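Local coordinates for protein putative xanthine dehydrogenase YAGS fad-binding subunit (PDB 5G5G) that binds the molybdenum cofactor within a three-chain periplasmic aldehyde oxidase and probably carries the site where aldehydes are oxidised, at residues V431-N442 with Q582-V593; M634-L642 with R715-K723. All coordinates share one frame; numbering follows the deposited sequence.

Overall arrangement
Contact 1 pairs two long strands of one sheet, and contact 2 fastens the end of helix 619-638 to a loop near the end of the chain. Their centres lie 18 Å apart and their nearest atoms about 6 Å apart, so they do not touch directly. Both share helix 698-710 and strand 602-612 as neighbours: the helix is met by side chains of both, and the strand lies next to 584-596 in the sheet while also receiving Leu638. One end of contact 1 comes close to the molybdenum pocket, the probable active site, the Arg440 side chain and the dioxothiomolybdenum group being about 5 Å apart. The side chain of Glu640 is about 12 Å from both the pterin cofactor and the iron-sulfur cluster.

Contact 1 (V431-N442 with Q582-V593); sequences VGHGVAAGFRNN and QQSTFAGHFVEV
Ten backbone hydrogen bonds, two to each hydrogen-bonded antiparallel pair, join Gly432, Gly434, Ala436, Gly438 and Arg440 to Val593, Val591, His589, Ala587 and Thr585; the N-to-C directions of the strand segments differ by 161°. Gly438 fits because a CB there would stand only 3.2 Å from Ala587 CB. Arg440 O also accepts from Thr585 OG1 (2.8 Å), hydroxyl and amide approaching from opposite faces of the carbonyl plane. In the last strand pair Ser584 OG donates to Asn441 OD1 in the carbonyl plane; just beyond, Asn442 ND2 donates to Gln583 OE1 (2.9 Å), which lies in the amide plane of Asn442.

The strands are neighbours in the five-stranded sheet of a cofactor-binding domain. Helix 698-710 packs on the face of Ala436, His589 and Val591, helix 376-382 on that of Val435 and Phe590. Arg440 salt-bridges Glu354 and Glu692, the latter lining the molybdenum pocket.

Val435 has CG2 anti to the backbone N, which lays this methyl over one face of the Phe590 ring, a CH-pi contact 3.7 Å from its centroid. Phe586 CE1 meets the Phe439 ring's edge at CD1 (3.5 Å).

His433 NE2 donates to Glu592 OE1 (3.0 Å), bent to 141° at the hydrogen, from above the carboxylate plane. Glu592 OE2 salt-bridges Arg605, and OE1 Arg606. A leucine replacing Glu592 would probably leave His433 without this acceptor and deprive both arginines of the carboxylate.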
loop_
_atom_site.group_PDB
_atom_site.type_symbol
_atom_site.label_atom_id
_atom_site.label_comp_id
_atom_site.label_asym_id
_atom_site.label_seq_id
_atom_site.Cartn_x
_atom_site.Cartn_y
_atom_site.Cartn_z
ATOM N N VAL C 431 -19.412 -19.407 5.022
ATOM C CA VAL C 431 -19.817 -18.222 4.261
ATOM C C VAL C 431 -20.739 -17.338 5.066
ATOM O O VAL C 431 -21.655 -17.829 5.776
ATOM C CB VAL C 431 -20.534 -18.636 2.985
ATOM C CG1 VAL C 431 -20.964 -17.427 2.205
ATOM C CG2 VAL C 431 -19.588 -19.521 2.142
ATOM N N GLY C 432 -20.508 -16.043 4.964
ATOM C CA GLY C 432 -21.326 -15.057 5.646
ATOM C C GLY C 432 -21.571 -13.831 4.807
ATOM O O GLY C 432 -20.778 -13.500 3.915
ATOM N N HIS C 433 -22.686 -13.152 5.124
ATOM C CA HIS C 433 -23.136 -11.948 4.490
ATOM C C HIS C 433 -23.282 -10.861 5.533
ATOM O O HIS C 433 -23.787 -11.131 6.632
ATOM C CB HIS C 433 -24.480 -12.187 3.774
ATOM C CG HIS C 433 -24.426 -13.282 2.765
ATOM N ND1 HIS C 433 -24.716 -14.595 3.074
ATOM C CD2 HIS C 433 -24.003 -13.283 1.473
ATOM C CE1 HIS C 433 -24.564 -15.346 1.998
ATOM N NE2 HIS C 433 -24.077 -14.583 1.028
ATOM N N GLY C 434 -22.779 -9.673 5.224
ATOM C CA GLY C 434 -22.832 -8.508 6.116
ATOM C C GLY C 434 -23.176 -7.238 5.384
ATOM O O GLY C 434 -22.934 -7.105 4.175
ATOM N N VAL C 435 -23.737 -6.283 6.140
ATOM C CA VAL C 435 -24.035 -4.987 5.620
ATOM C C VAL C 435 -23.592 -3.911 6.570
ATOM O O VAL C 435 -23.561 -4.127 7.796
ATOM C CB VAL C 435 -25.561 -4.842 5.345
ATOM C CG1 VAL C 435 -26.373 -5.001 6.641
ATOM C CG2 VAL C 435 -25.908 -3.551 4.633
ATOM N N ALA C 436 -23.296 -2.747 5.996
ATOM C CA ALA C 436 -23.075 -1.521 6.788
ATOM C C ALA C 436 -23.425 -0.295 5.955
ATOM O O ALA C 436 -23.379 -0.333 4.701
ATOM C CB ALA C 436 -21.632 -1.415 7.275
ATOM N N ALA C 437 -23.706 0.812 6.650
ATOM C CA ALA C 437 -23.894 2.111 6.043
ATOM C C ALA C 437 -22.569 2.867 5.978
ATOM O O ALA C 437 -21.710 2.716 6.848
ATOM C CB ALA C 437 -24.873 2.925 6.846
ATOM N N GLY C 438 -22.452 3.687 4.938
ATOM C CA GLY C 438 -21.458 4.708 4.821
ATOM C C GLY C 438 -22.062 6.105 4.837
ATOM O O GLY C 438 -23.195 6.316 4.446
ATOM N N PHE C 439 -21.268 7.055 5.290
ATOM C CA PHE C 439 -21.662 8.426 5.519
ATOM C C PHE C 439 -20.415 9.269 5.458
ATOM O O PHE C 439 -19.411 8.928 6.097
ATOM C CB PHE C 439 -22.284 8.553 6.905
ATOM C CG PHE C 439 -22.619 9.979 7.296
ATOM C CD1 PHE C 439 -23.799 10.537 6.852
ATOM C CD2 PHE C 439 -21.681 10.789 7.971
ATOM C CE1 PHE C 439 -24.115 11.865 7.154
ATOM C CE2 PHE C 439 -21.953 12.137 8.241
ATOM C CZ PHE C 439 -23.188 12.650 7.832
ATOM N N ARG C 440 -20.502 10.409 4.777
ATOM C CA ARG C 440 -19.383 11.384 4.718
ATOM C C ARG C 440 -19.941 12.711 4.297
ATOM O O ARG C 440 -20.721 12.774 3.345
ATOM C CB ARG C 440 -18.314 10.919 3.747
ATOM C CG ARG C 440 -17.043 11.753 3.716
ATOM C CD ARG C 440 -16.193 11.648 4.972
ATOM N NE ARG C 440 -15.031 12.503 4.832
ATOM C CZ ARG C 440 -14.163 12.806 5.795
ATOM N NH1 ARG C 440 -14.330 12.348 7.039
ATOM N NH2 ARG C 440 -13.112 13.579 5.524
ATOM N N ASN C 441 -19.601 13.761 5.015
ATOM C CA ASN C 441 -20.102 15.066 4.669
ATOM C C ASN C 441 -19.591 15.577 3.292
ATOM O O ASN C 441 -18.561 15.109 2.773
ATOM C CB ASN C 441 -19.806 16.068 5.779
ATOM C CG ASN C 441 -20.712 15.875 6.994
ATOM O OD1 ASN C 441 -21.873 15.508 6.856
ATOM N ND2 ASN C 441 -20.200 16.159 8.170
ATOM N N ASN C 442 -20.349 16.518 2.743
ATOM C CA ASN C 442 -19.960 17.216 1.546
ATOM C C ASN C 442 -19.521 18.608 1.959
ATOM O O ASN C 442 -20.296 19.328 2.558
ATOM C CB ASN C 442 -21.115 17.309 0.571
ATOM C CG ASN C 442 -20.738 18.002 -0.697
ATOM O OD1 ASN C 442 -19.866 17.537 -1.400
ATOM N ND2 ASN C 442 -21.394 19.122 -1.001
ATOM N N GLN C 582 -27.864 20.384 5.825
ATOM C CA GLN C 582 -26.751 19.482 6.049
ATOM C C GLN C 582 -26.475 18.773 4.718
ATOM O O GLN C 582 -27.365 18.112 4.168
ATOM C CB GLN C 582 -27.097 18.438 7.130
ATOM C CG GLN C 582 -25.967 17.480 7.426
ATOM C CD GLN C 582 -24.724 18.193 7.890
ATOM O OE1 GLN C 582 -24.756 19.035 8.793
ATOM N NE2 GLN C 582 -23.653 17.887 7.277
ATOM N N GLN C 583 -25.270 18.934 4.175
ATOM C CA GLN C 583 -24.914 18.321 2.897
ATOM C C GLN C 583 -24.027 17.124 3.200
ATOM O O GLN C 583 -22.924 17.262 3.777
ATOM C CB GLN C 583 -24.172 19.286 1.999
ATOM C CG GLN C 583 -24.937 20.571 1.739
ATOM C CD GLN C 583 -24.266 21.444 0.695
ATOM O OE1 GLN C 583 -23.543 20.951 -0.182
ATOM N NE2 GLN C 583 -24.504 22.754 0.791
ATOM N N SER C 584 -24.502 15.948 2.807
ATOM C CA SER C 584 -23.728 14.735 3.067
ATOM C C SER C 584 -23.896 13.776 1.890
ATOM O O SER C 584 -24.669 14.033 0.922
ATOM C CB SER C 584 -24.223 14.051 4.382
ATOM O OG SER C 584 -24.252 14.985 5.481
ATOM N N THR C 585 -23.129 12.709 1.995
ATOM C CA THR C 585 -23.118 11.596 1.069
ATOM C C THR C 585 -23.280 10.294 1.816
ATOM O O THR C 585 -22.897 10.188 2.978
ATOM C CB THR C 585 -21.817 11.604 0.216
ATOM O OG1 THR C 585 -20.679 11.296 1.026
ATOM C CG2 THR C 585 -21.662 12.950 -0.470
ATOM N N PHE C 586 -23.882 9.306 1.139
ATOM C CA PHE C 586 -24.337 8.068 1.770
ATOM C C PHE C 586 -23.978 6.863 0.919
ATOM O O PHE C 586 -23.873 6.955 -0.318
ATOM C CB PHE C 586 -25.878 8.125 1.964
ATOM C CG PHE C 586 -26.321 9.307 2.781
ATOM C CD1 PHE C 586 -26.362 9.237 4.145
ATOM C CD2 PHE C 586 -26.644 10.492 2.164
ATOM C CE1 PHE C 586 -26.726 10.330 4.919
ATOM C CE2 PHE C 586 -26.993 11.604 2.913
ATOM C CZ PHE C 586 -27.046 11.494 4.309
ATOM N N ALA C 587 -23.838 5.723 1.575
ATOM C CA ALA C 587 -23.627 4.445 0.899
ATOM C C ALA C 587 -24.219 3.286 1.655
ATOM O O ALA C 587 -24.417 3.351 2.870
ATOM C CB ALA C 587 -22.123 4.176 0.693
ATOM N N GLY C 588 -24.429 2.200 0.933
ATOM C CA GLY C 588 -24.750 0.919 1.513
ATOM C C GLY C 588 -23.744 -0.092 0.978
ATOM O O GLY C 588 -23.556 -0.215 -0.239
ATOM N N HIS C 589 -23.042 -0.746 1.894
ATOM C CA HIS C 589 -22.024 -1.729 1.597
ATOM C C HIS C 589 -22.463 -3.108 1.978
ATOM O O HIS C 589 -22.875 -3.321 3.140
ATOM C CB HIS C 589 -20.762 -1.417 2.383
ATOM C CG HIS C 589 -20.057 -0.194 1.916
ATOM N ND1 HIS C 589 -19.420 -0.127 0.695
ATOM C CD2 HIS C 589 -19.947 1.030 2.468
ATOM C CE1 HIS C 589 -18.905 1.074 0.542
ATOM N NE2 HIS C 589 -19.218 1.799 1.597
ATOM N N PHE C 590 -22.372 -4.039 1.018
ATOM C CA PHE C 590 -22.848 -5.429 1.181
ATOM C C PHE C 590 -21.699 -6.360 0.823
ATOM O O PHE C 590 -21.083 -6.173 -0.231
ATOM C CB PHE C 590 -24.059 -5.735 0.271
ATOM C CG PHE C 590 -25.300 -5.027 0.658
ATOM C CD1 PHE C 590 -25.500 -3.706 0.257
ATOM C CD2 PHE C 590 -26.273 -5.651 1.463
ATOM C CE1 PHE C 590 -26.646 -3.029 0.639
ATOM C CE2 PHE C 590 -27.443 -4.995 1.791
ATOM C CZ PHE C 590 -27.618 -3.648 1.414
ATOM N N VAL C 591 -21.332 -7.273 1.725
ATOM C CA VAL C 591 -20.173 -8.136 1.552
ATOM C C VAL C 591 -20.492 -9.584 1.843
ATOM O O VAL C 591 -21.242 -9.890 2.791
ATOM C CB VAL C 591 -19.032 -7.719 2.532
ATOM C CG1 VAL C 591 -17.887 -8.701 2.454
ATOM C CG2 VAL C 591 -18.598 -6.294 2.253
ATOM N N GLU C 592 -19.927 -10.469 1.031
ATOM C CA GLU C 592 -19.931 -11.890 1.313
ATOM C C GLU C 592 -18.499 -12.311 1.592
ATOM O O GLU C 592 -17.578 -11.958 0.791
ATOM C CB GLU C 592 -20.556 -12.675 0.137
ATOM C CG GLU C 592 -20.547 -14.193 0.310
ATOM C CD GLU C 592 -21.065 -14.919 -0.924
ATOM O OE1 GLU C 592 -22.204 -14.714 -1.326
ATOM O OE2 GLU C 592 -20.333 -15.746 -1.474
ATOM N N VAL C 593 -18.269 -13.004 2.713
ATOM C CA VAL C 593 -16.935 -13.473 3.047
ATOM C C VAL C 593 -16.907 -14.965 3.216
ATOM O O VAL C 593 -17.960 -15.598 3.479
ATOM C CB VAL C 593 -16.387 -12.923 4.371
ATOM C CG1 VAL C 593 -16.288 -11.451 4.255
ATOM C CG2 VAL C 593 -17.279 -13.333 5.553
#

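Contact 2 (M634-L642 with R715-K723); sequences MGAALMEEL and RDYPITLDK. With GOL (glycerol), chain B.
Pro718, with more surface buried here than any other residue, lies against the end of helix 619-638 and the residues after it. Its ring carbons meet different partners: CB lies 3.5 Å from Met639 N, CG comes 3.6 Å from Glu640 O, and CD reaches Glu641 OE1 at 3.4 Å. Proline suits this place, since its ring is compact and the cis peptide bond before it turns the chain sharply.

Ala637 contributes its carbonyl, which accepts a hydrogen bond from Ile719 N at 2.8 Å with a straight N-H...O angle of 179°. An inverse gamma turn centred on Ile719, closed by a weak bond from Thr720 N to Pro718 O, bends the loop here. The edge of the Tyr717 ring also faces Ala637 O. Alanine's small side chain points away from the loop, so the meeting is left to the backbone.

Leu638 touches the loop with both side chain and backbone. CD2 approaches Ile719 O, while its carbonyl oxygen meets Thr720 CG2 and accepts from a water that also donates to Ile719 O.

Beside Pro718, a glycerol, probably from the crystallisation liquor, links both segments. Glu641, with CG anti to its backbone N (chi1 164°) and the chain extended, accepts from glycerol O1 at OE1 (2.7 Å) and from O3 at OE2. Lys723 NZ donates to the same O1, to Pro718 O and to Asp716 O, and salt-bridges Asp716 OD2 through a weak hydrogen bond.

Around this junction, Ala636, Ala637, Tyr717 and Ile719 pack on helix 698-710, Leu638 rests on strand 602-612, and Tyr717 touches strand 174-182.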
loop_
_atom_site.group_PDB
_atom_site.type_symbol
_atom_site.label_atom_id
_atom_site.label_comp_id
_atom_site.label_asym_id
_atom_site.label_seq_id
_atom_site.Cartn_x
_atom_site.Cartn_y
_atom_site.Cartn_z
ATOM N N MET C 634 -11.055 -3.303 2.805
ATOM C CA MET C 634 -10.667 -4.708 3.022
ATOM C C MET C 634 -9.370 -4.743 3.835
ATOM O O MET C 634 -9.231 -5.567 4.761
ATOM C CB MET C 634 -10.500 -5.475 1.719
ATOM C CG MET C 634 -10.510 -6.987 1.915
ATOM S SD MET C 634 -9.943 -7.943 0.514
ATOM C CE MET C 634 -11.090 -7.417 -0.742
ATOM N N GLY C 635 -8.420 -3.883 3.474
ATOM C CA GLY C 635 -7.158 -3.798 4.228
ATOM C C GLY C 635 -7.373 -3.535 5.717
ATOM O O GLY C 635 -6.877 -4.256 6.610
ATOM N N ALA C 636 -8.124 -2.484 5.959
ATOM C CA ALA C 636 -8.454 -2.052 7.288
ATOM C C ALA C 636 -9.173 -3.109 8.069
ATOM O O ALA C 636 -8.931 -3.257 9.284
ATOM C CB ALA C 636 -9.259 -0.751 7.251
ATOM N N ALA C 637 -10.033 -3.872 7.402
ATOM C CA ALA C 637 -10.815 -4.865 8.099
ATOM C C ALA C 637 -9.987 -6.106 8.467
ATOM O O ALA C 637 -10.262 -6.723 9.526
ATOM C CB ALA C 637 -12.043 -5.291 7.295
ATOM N N LEU C 638 -9.073 -6.522 7.567
ATOM C CA LEU C 638 -8.516 -7.846 7.608
ATOM C C LEU C 638 -7.042 -8.015 7.838
ATOM O O LEU C 638 -6.604 -9.118 8.193
ATOM C CB LEU C 638 -8.893 -8.611 6.352
ATOM C CG LEU C 638 -10.386 -8.793 6.159
ATOM C CD1 LEU C 638 -10.713 -9.573 4.922
ATOM C CD2 LEU C 638 -11.039 -9.504 7.339
ATOM N N MET C 639 -6.273 -6.965 7.631
ATOM C CA MET C 639 -4.804 -7.136 7.632
ATOM C C MET C 639 -3.967 -5.949 8.063
ATOM O O MET C 639 -2.849 -6.172 8.546
ATOM C CB MET C 639 -4.354 -7.638 6.243
ATOM C CG MET C 639 -4.705 -6.687 5.112
ATOM S SD MET C 639 -4.281 -7.291 3.455
ATOM C CE MET C 639 -5.628 -8.397 3.097
ATOM N N GLU C 640 -4.447 -4.715 7.932
ATOM C CA GLU C 640 -3.624 -3.526 8.185
ATOM C C GLU C 640 -3.519 -3.161 9.653
ATOM O O GLU C 640 -4.529 -3.026 10.378
ATOM C CB GLU C 640 -4.214 -2.343 7.442
ATOM C CG GLU C 640 -3.974 -2.374 5.986
ATOM C CD GLU C 640 -4.485 -1.177 5.201
ATOM O OE1 GLU C 640 -4.275 0.002 5.622
ATOM O OE2 GLU C 640 -5.047 -1.394 4.099
ATOM N N GLU C 641 -2.297 -3.081 10.151
ATOM C CA GLU C 641 -2.058 -2.563 11.487
ATOM C C GLU C 641 -0.588 -2.147 11.609
ATOM O O GLU C 641 0.293 -2.945 11.328
ATOM C CB GLU C 641 -2.378 -3.624 12.544
ATOM C CG GLU C 641 -1.804 -3.318 13.916
ATOM C CD GLU C 641 -2.372 -4.189 15.034
ATOM O OE1 GLU C 641 -3.034 -5.226 14.752
ATOM O OE2 GLU C 641 -2.133 -3.823 16.216
ATOM N N LEU C 642 -0.351 -0.925 12.085
ATOM C CA LEU C 642 1.006 -0.561 12.527
ATOM C C LEU C 642 1.143 -1.098 13.958
ATOM O O LEU C 642 0.526 -0.575 14.876
ATOM C CB LEU C 642 1.219 0.945 12.522
ATOM C CG LEU C 642 1.309 1.619 11.140
ATOM C CD1 LEU C 642 1.166 3.140 11.226
ATOM C CD2 LEU C 642 2.602 1.271 10.442
ATOM N N ARG C 715 -14.147 -7.099 17.994
ATOM C CA ARG C 715 -14.327 -5.644 18.092
ATOM C C ARG C 715 -13.018 -4.860 18.073
ATOM O O ARG C 715 -13.031 -3.645 18.169
ATOM C CB ARG C 715 -15.145 -5.334 19.353
ATOM C CG ARG C 715 -16.460 -6.072 19.439
ATOM C CD ARG C 715 -17.299 -5.567 20.588
ATOM N NE ARG C 715 -18.555 -6.276 20.624
ATOM C CZ ARG C 715 -18.734 -7.481 21.158
ATOM N NH1 ARG C 715 -17.744 -8.103 21.799
ATOM N NH2 ARG C 715 -19.937 -8.031 21.122
ATOM N N ASP C 716 -11.898 -5.569 17.984
ATOM C CA ASP C 716 -10.567 -4.985 17.845
ATOM C C ASP C 716 -10.035 -5.344 16.447
ATOM O O ASP C 716 -9.738 -6.497 16.142
ATOM C CB ASP C 716 -9.599 -5.410 18.970
ATOM C CG ASP C 716 -9.363 -6.898 19.021
ATOM O OD1 ASP C 716 -10.365 -7.628 19.149
ATOM O OD2 ASP C 716 -8.181 -7.338 18.941
ATOM N N TYR C 717 -9.998 -4.354 15.580
ATOM C CA TYR C 717 -9.534 -4.574 14.203
ATOM C C TYR C 717 -7.998 -4.623 14.163
ATOM O O TYR C 717 -7.354 -4.060 15.052
ATOM C CB TYR C 717 -9.983 -3.429 13.350
ATOM C CG TYR C 717 -11.435 -3.360 13.000
ATOM C CD1 TYR C 717 -12.350 -2.641 13.809
ATOM C CD2 TYR C 717 -11.883 -3.905 11.837
ATOM C CE1 TYR C 717 -13.703 -2.515 13.433
ATOM C CE2 TYR C 717 -13.192 -3.745 11.420
ATOM C CZ TYR C 717 -14.104 -3.052 12.212
ATOM O OH TYR C 717 -15.376 -2.910 11.730
ATOM N N PRO C 718 -7.389 -5.259 13.144
ATOM C CA PRO C 718 -8.054 -6.018 12.089
ATOM C C PRO C 718 -8.485 -7.398 12.566
ATOM O O PRO C 718 -7.972 -7.924 13.584
ATOM C CB PRO C 718 -6.945 -6.134 11.005
ATOM C CG PRO C 718 -5.674 -6.129 11.807
ATOM C CD PRO C 718 -5.900 -5.272 13.000
ATOM N N ILE C 719 -9.405 -7.994 11.814
ATOM C CA ILE C 719 -9.980 -9.270 12.160
ATOM C C ILE C 719 -9.175 -10.388 11.487
ATOM O O ILE C 719 -9.501 -10.867 10.396
ATOM C CB ILE C 719 -11.467 -9.305 11.819
ATOM C CG1 ILE C 719 -12.207 -8.146 12.515
ATOM C CG2 ILE C 719 -12.073 -10.617 12.303
ATOM C CD1 ILE C 719 -13.643 -7.965 12.067
ATOM N N THR C 720 -8.141 -10.803 12.201
ATOM C CA THR C 720 -7.236 -11.806 11.766
ATOM C C THR C 720 -7.572 -13.134 12.386
ATOM O O THR C 720 -8.373 -13.251 13.350
ATOM C CB THR C 720 -5.790 -11.356 12.079
ATOM O OG1 THR C 720 -5.666 -11.065 13.480
ATOM C CG2 THR C 720 -5.435 -10.204 11.232
ATOM N N LEU C 721 -7.037 -14.203 11.818
ATOM C CA LEU C 721 -7.494 -15.534 12.160
ATOM C C LEU C 721 -7.247 -15.898 13.646
ATOM O O LEU C 721 -7.994 -16.672 14.268
ATOM C CB LEU C 721 -6.828 -16.582 11.260
ATOM C CG LEU C 721 -5.304 -16.787 11.387
ATOM C CD1 LEU C 721 -4.864 -17.737 12.486
ATOM C CD2 LEU C 721 -4.721 -17.253 10.032
ATOM N N ASP C 722 -6.184 -15.325 14.221
ATOM C CA ASP C 722 -5.894 -15.572 15.629
ATOM C C ASP C 722 -6.975 -15.025 16.558
ATOM O O ASP C 722 -7.060 -15.483 17.693
ATOM C CB ASP C 722 -4.526 -15.053 16.013
ATOM C CG ASP C 722 -4.297 -13.636 15.578
ATOM O OD1 ASP C 722 -4.634 -13.228 14.436
ATOM O OD2 ASP C 722 -3.732 -12.900 16.403
ATOM N N LYS C 723 -7.840 -14.142 16.071
ATOM C CA LYS C 723 -8.969 -13.651 16.851
ATOM C C LYS C 723 -10.220 -14.530 16.709
ATOM O O LYS C 723 -11.241 -14.348 17.421
ATOM C CB LYS C 723 -9.252 -12.213 16.425
ATOM C CG LYS C 723 -8.100 -11.306 16.761
ATOM C CD LYS C 723 -8.309 -9.865 16.316
ATOM C CE LYS C 723 -7.041 -9.102 16.664
ATOM N NZ LYS C 723 -6.995 -7.696 16.266
HETATM C C1 GOL B . -5.242 -5.009 17.115
HETATM O O1 GOL B . -4.735 -6.256 16.593
HETATM C C2 GOL B . -5.064 -4.786 18.624
HETATM O O2 GOL B . -5.580 -5.908 19.376
HETATM C C3 GOL B . -3.607 -4.453 18.985
HETATM O O3 GOL B . -2.690 -5.387 18.394
HETATM O O HOH W 1 -8.099 -11.507 8.203
#